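Thiol-activated cytolysin (Desulfobulbus propionicus, PDB 6NAL) is a cholesterol-dependent-cytolysin-family toxin of a Gram-negative bacterium that probably assembles on target membranes and perforates them with a large beta-barrel pore. Local coordinates at residues L246-K251 / I287-V292; S187-R192 / E256-I261. All coordinates share one frame; numbering follows the deposited sequence.

Both interactions belong to the twisted antiparallel sheet at the heart of this cytolysin, their centres 8 Å apart. Interaction 1 joins strands 232-250 and 287-294; interaction 2 lays helix 254-264, which follows strand 232-250 in the chain, against strand 187-202. Strands 187-202 and 232-250 are neighbours in the sheet: Tyr189 N lies 2.8 Å from Phe248 O and Leu246 N 2.8 Å from Ile191 O, probable hydrogen bonds. Their hydrophobic faces also merge where Phe248 CE1 comes within 3.4 Å of Ile191 CD1. In related cytolysins, helices leaving such strands refold into transmembrane hairpins, so both contacts probably belong to the state before the pore forms. A bound imidazole sits about 6 Å from the side chain of Glu258.

Interaction 1 of 2, residues L246-K251 / I287-V292; sequences LKFESK and IDVSIV
Phe248 and Ile287 meet diagonally across two antiparallel strands: the CG2 methyl of Ile287 lies at the edge of the phenyl ring, in its plane, 3.9 Å from Phe248 CD2. Ile287 sends CG2 that way because this branch is anti to its backbone N, while CG1 turns toward Ser250. Val289, directly opposite Phe248 in a non-hydrogen-bonded pair, runs beside the ring and offers CG2 at 4.2 Å from Phe248 CD2. Leu246 and Ile291 also lie side by side, with Leu246 CG 3.9 Å from Ile291 CG1. Branched and aromatic residues suit this face, being bulky, apolar and compatible with an extended backbone.

Lys247, Ser290, Glu249 and Asp288 occupy the other, polar face and form the hydrogen-bonded pairs. The straightest bond runs from Lys247 N to Ser290 O, 2.8 Å with an N-H...O angle of 172°. The Lys247 chain leaves its strand extended and then bends at chi3 and chi4 (126° and -58°), placing NZ near Ser290 OG and in a salt bridge with Glu249 OE2 (3.5 Å). A water donates to Asp288 O and also bonds Ser290 OG, which is hydrogen-bonded to Asn302 OD1 as well; its link to Lys247 NZ is doubtfully short.

In this two-faced central sheet, strand 187-202 flanks 246-250, and strand 299-305 flanks 287-292. Helix 254-264 covers Phe248 and Ile287, whereas helix 167-174 packs on Lys247 and Ser290 across the sheet.

Interaction 2 of 2, residues S187-R192 / E256-I261; sequences SVYLIR and ELETTI
The Tyr189 ring stands between two residues of segment 256-261, part of helix 254-264. At one edge, near the ring plane, the Glu258 carboxylate approaches, its OE2 4.0 Å from Tyr189 CE1; the two planes are turned 61° apart and the side chains cross at about a right angle. On the CD2-CE2 side of the ring, Ile261 comes in obliquely, its CG2 methyl 3.6 Å from Tyr189 CE2. The Tyr189 and Ile261 side chains overlap while pointing opposite ways.

With chi1 at -168°, the ring swings away from the backbone N of Tyr189 and runs across the helix rather than along it. Tyrosine suits this place because its ring offers apolar surface to Ile261 while its OH hydrogen-bonds Ser150 OG. Glu258 pairs its OE2 with Lys262 one turn on, which probably tempers its negative charge beside the ring.

The same Ile261 CG2 touches Ile191 CD1 at 4.0 Å, linking two residues on one face of the strand. At the other end, Leu257 inserts CD2 between Tyr189 CB, 4.0 Å away, and Ser187 OG, a close 3.2 Å. This last approach is a packing contact; the hydroxyl makes a weak hydrogen bond to Leu252 O, and a small serine leaves room for the leucine.

The helix axis passes 8.8 Å from the strand axis, inclined by 32°, without any hydrogen bond between them. This is an amphipathic helix lying on the central sheet, in a region that in related cytolysins refolds into a transmembrane hairpin, as it probably does here. Leu257 and Ile261 extend the contact over strands 232-250 and 287-294, while strand 147-152 borders Tyr189, Ile191 and Glu258.

Interaction 1 of 2, residues L246-K251 / I287-V292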
# COMPACT_ATOMS: atom_id res chain seq x y z
N LEU A 246 -5.71 29.10 3.41
CA LEU A 246 -5.31 28.95 2.02
C LEU A 246 -5.99 27.73 1.41
O LEU A 246 -5.77 26.60 1.85
CB LEU A 246 -3.80 28.78 1.89
CG LEU A 246 -2.95 30.03 1.99
CD1 LEU A 246 -2.71 30.17 3.47
CD2 LEU A 246 -1.72 29.86 1.18
N LYS A 247 -6.76 27.94 0.36
CA LYS A 247 -7.49 26.86 -0.30
C LYS A 247 -6.82 26.58 -1.63
O LYS A 247 -6.65 27.49 -2.44
CB LYS A 247 -8.95 27.24 -0.50
CG LYS A 247 -9.74 26.17 -1.21
CD LYS A 247 -11.24 26.53 -1.23
CE LYS A 247 -11.79 26.48 -2.66
NZ LYS A 247 -11.02 27.42 -3.52
N PHE A 248 -6.42 25.33 -1.84
CA PHE A 248 -5.82 24.88 -3.09
C PHE A 248 -6.80 23.91 -3.76
O PHE A 248 -7.17 22.90 -3.17
CB PHE A 248 -4.50 24.18 -2.87
CG PHE A 248 -3.49 24.97 -2.11
CD1 PHE A 248 -3.48 24.98 -0.73
CD2 PHE A 248 -2.53 25.70 -2.78
CE1 PHE A 248 -2.54 25.73 -0.04
CE2 PHE A 248 -1.58 26.41 -2.10
CZ PHE A 248 -1.59 26.44 -0.73
N GLU A 249 -7.20 24.23 -4.98
CA GLU A 249 -8.19 23.48 -5.73
C GLU A 249 -7.55 23.12 -7.08
O GLU A 249 -6.88 23.96 -7.70
CB GLU A 249 -9.46 24.31 -5.94
CG GLU A 249 -10.73 23.48 -6.07
CD GLU A 249 -12.02 24.32 -6.14
OE1 GLU A 249 -12.51 24.58 -7.27
OE2 GLU A 249 -12.55 24.70 -5.07
N SER A 250 -7.74 21.88 -7.51
CA SER A 250 -7.05 21.39 -8.70
C SER A 250 -7.85 20.27 -9.33
O SER A 250 -8.60 19.57 -8.65
CB SER A 250 -5.66 20.87 -8.33
OG SER A 250 -4.96 20.50 -9.49
N LYS A 251 -7.68 20.07 -10.64
CA LYS A 251 -8.18 18.85 -11.25
C LYS A 251 -7.21 17.68 -11.08
O LYS A 251 -7.60 16.54 -11.33
CB LYS A 251 -8.52 19.11 -12.72
CG LYS A 251 -9.84 19.88 -12.86
CD LYS A 251 -10.23 20.07 -14.29
CE LYS A 251 -11.71 19.64 -14.54
NZ LYS A 251 -12.56 20.75 -15.10
N ILE A 287 -3.02 24.51 -10.26
CA ILE A 287 -3.50 24.71 -8.89
C ILE A 287 -3.95 26.16 -8.72
O ILE A 287 -3.14 27.09 -8.83
CB ILE A 287 -2.43 24.32 -7.87
CG1 ILE A 287 -2.00 22.86 -8.14
CG2 ILE A 287 -2.94 24.46 -6.46
CD1 ILE A 287 -0.90 22.34 -7.23
N ASP A 288 -5.24 26.33 -8.43
CA ASP A 288 -5.83 27.63 -8.13
C ASP A 288 -5.78 27.92 -6.63
O ASP A 288 -6.26 27.11 -5.82
CB ASP A 288 -7.29 27.68 -8.58
CG ASP A 288 -7.46 27.68 -10.10
OD1 ASP A 288 -6.50 28.01 -10.85
OD2 ASP A 288 -8.58 27.33 -10.56
N VAL A 289 -5.27 29.09 -6.25
CA VAL A 289 -5.10 29.47 -4.85
C VAL A 289 -6.14 30.52 -4.48
O VAL A 289 -6.41 31.45 -5.24
CB VAL A 289 -3.68 30.00 -4.58
CG1 VAL A 289 -3.48 30.20 -3.09
CG2 VAL A 289 -2.63 29.09 -5.18
N SER A 290 -6.73 30.35 -3.30
CA SER A 290 -7.65 31.32 -2.73
C SER A 290 -7.22 31.52 -1.30
O SER A 290 -6.76 30.59 -0.66
CB SER A 290 -9.06 30.84 -2.76
OG SER A 290 -9.49 30.83 -4.10
N ILE A 291 -7.39 32.74 -0.80
CA ILE A 291 -6.92 33.10 0.53
C ILE A 291 -7.90 34.02 1.21
O ILE A 291 -8.39 34.99 0.62
CB ILE A 291 -5.55 33.78 0.49
CG1 ILE A 291 -4.55 32.86 -0.17
CG2 ILE A 291 -5.16 34.16 1.86
CD1 ILE A 291 -3.20 33.50 -0.28
N VAL A 292 -8.14 33.76 2.47
CA VAL A 292 -8.95 34.63 3.28
C VAL A 292 -8.18 34.92 4.56
O VAL A 292 -7.62 34.02 5.19
CB VAL A 292 -10.34 34.04 3.57
CG1 VAL A 292 -10.21 32.73 4.17
CG2 VAL A 292 -11.13 34.91 4.50
O HOH W 1 -8.92 27.87 -4.88

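Interaction 2 of 2, residues S187-R192 / E256-I261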
# COMPACT_ATOMS: atom_id res chain seq x y z
N SER A 187 -10.24 18.27 -6.62
CA SER A 187 -9.92 18.00 -5.24
C SER A 187 -9.50 19.28 -4.54
O SER A 187 -9.19 20.30 -5.19
CB SER A 187 -8.78 16.97 -5.15
OG SER A 187 -7.57 17.51 -5.66
N VAL A 188 -9.51 19.24 -3.20
CA VAL A 188 -9.29 20.45 -2.39
C VAL A 188 -8.31 20.18 -1.26
O VAL A 188 -8.48 19.24 -0.49
CB VAL A 188 -10.61 21.00 -1.80
CG1 VAL A 188 -10.38 22.24 -0.98
CG2 VAL A 188 -11.66 21.26 -2.88
N TYR A 189 -7.33 21.04 -1.13
CA TYR A 189 -6.43 21.00 0.01
C TYR A 189 -6.50 22.32 0.79
O TYR A 189 -6.47 23.41 0.21
CB TYR A 189 -5.03 20.73 -0.51
CG TYR A 189 -4.04 20.39 0.55
CD1 TYR A 189 -3.91 19.12 1.02
CD2 TYR A 189 -3.25 21.35 1.08
CE1 TYR A 189 -3.01 18.80 2.02
CE2 TYR A 189 -2.31 21.04 2.07
CZ TYR A 189 -2.21 19.76 2.54
OH TYR A 189 -1.31 19.44 3.53
N LEU A 190 -6.49 22.23 2.11
CA LEU A 190 -6.69 23.42 2.93
C LEU A 190 -5.62 23.57 4.00
O LEU A 190 -5.36 22.65 4.77
CB LEU A 190 -8.04 23.40 3.60
CG LEU A 190 -8.55 24.78 4.03
CD1 LEU A 190 -9.04 25.53 2.83
CD2 LEU A 190 -9.68 24.56 5.05
N ILE A 191 -5.05 24.76 4.07
CA ILE A 191 -4.10 25.13 5.10
C ILE A 191 -4.69 26.26 5.94
O ILE A 191 -5.29 27.19 5.40
CB ILE A 191 -2.77 25.58 4.45
CG1 ILE A 191 -2.13 24.42 3.68
CG2 ILE A 191 -1.77 26.13 5.48
CD1 ILE A 191 -0.95 24.84 2.86
N ARG A 192 -4.46 26.19 7.24
CA ARG A 192 -4.83 27.26 8.14
C ARG A 192 -3.68 27.65 9.03
O ARG A 192 -3.11 26.81 9.71
CB ARG A 192 -5.98 26.84 9.03
CG ARG A 192 -6.54 27.99 9.76
CD ARG A 192 -7.46 27.59 10.87
NE ARG A 192 -6.87 26.61 11.75
CZ ARG A 192 -7.51 26.06 12.77
NH1 ARG A 192 -8.76 26.45 13.01
NH2 ARG A 192 -6.91 25.15 13.53
N GLU A 256 -1.64 13.66 -5.84
CA GLU A 256 -0.68 14.55 -6.49
C GLU A 256 -0.87 15.99 -6.00
O GLU A 256 0.12 16.71 -5.83
CB GLU A 256 -0.80 14.44 -8.02
CG GLU A 256 0.55 14.52 -8.74
CD GLU A 256 0.63 13.64 -9.99
OE1 GLU A 256 -0.41 13.55 -10.69
OE2 GLU A 256 1.71 13.04 -10.27
N LEU A 257 -2.11 16.42 -5.74
CA LEU A 257 -2.29 17.73 -5.11
C LEU A 257 -1.59 17.78 -3.75
O LEU A 257 -0.76 18.66 -3.50
CB LEU A 257 -3.79 18.05 -4.99
CG LEU A 257 -4.16 19.44 -4.44
CD1 LEU A 257 -3.65 20.54 -5.35
CD2 LEU A 257 -5.62 19.59 -4.27
N GLU A 258 -1.86 16.81 -2.88
CA GLU A 258 -1.25 16.81 -1.55
C GLU A 258 0.28 16.77 -1.63
O GLU A 258 0.96 17.48 -0.89
CB GLU A 258 -1.80 15.64 -0.72
CG GLU A 258 -1.16 15.45 0.66
CD GLU A 258 -1.98 14.57 1.61
OE1 GLU A 258 -2.47 13.49 1.16
OE2 GLU A 258 -2.13 14.94 2.80
N THR A 259 0.83 15.96 -2.53
CA THR A 259 2.29 15.88 -2.61
C THR A 259 2.91 17.19 -3.10
O THR A 259 3.99 17.56 -2.65
CB THR A 259 2.72 14.74 -3.54
OG1 THR A 259 2.15 13.53 -3.05
CG2 THR A 259 4.27 14.65 -3.58
N THR A 260 2.30 17.82 -4.11
CA THR A 260 2.84 19.07 -4.64
C THR A 260 2.82 20.16 -3.58
O THR A 260 3.84 20.84 -3.35
CB THR A 260 2.04 19.47 -5.90
OG1 THR A 260 1.93 18.34 -6.77
CG2 THR A 260 2.79 20.56 -6.67
N ILE A 261 1.68 20.34 -2.92
CA ILE A 261 1.57 21.35 -1.87
C ILE A 261 2.47 21.02 -0.69
O ILE A 261 2.95 21.92 0.01
CB ILE A 261 0.12 21.50 -1.38
CG1 ILE A 261 -0.86 21.83 -2.49
CG2 ILE A 261 0.02 22.60 -0.26
CD1 ILE A 261 -0.34 22.92 -3.36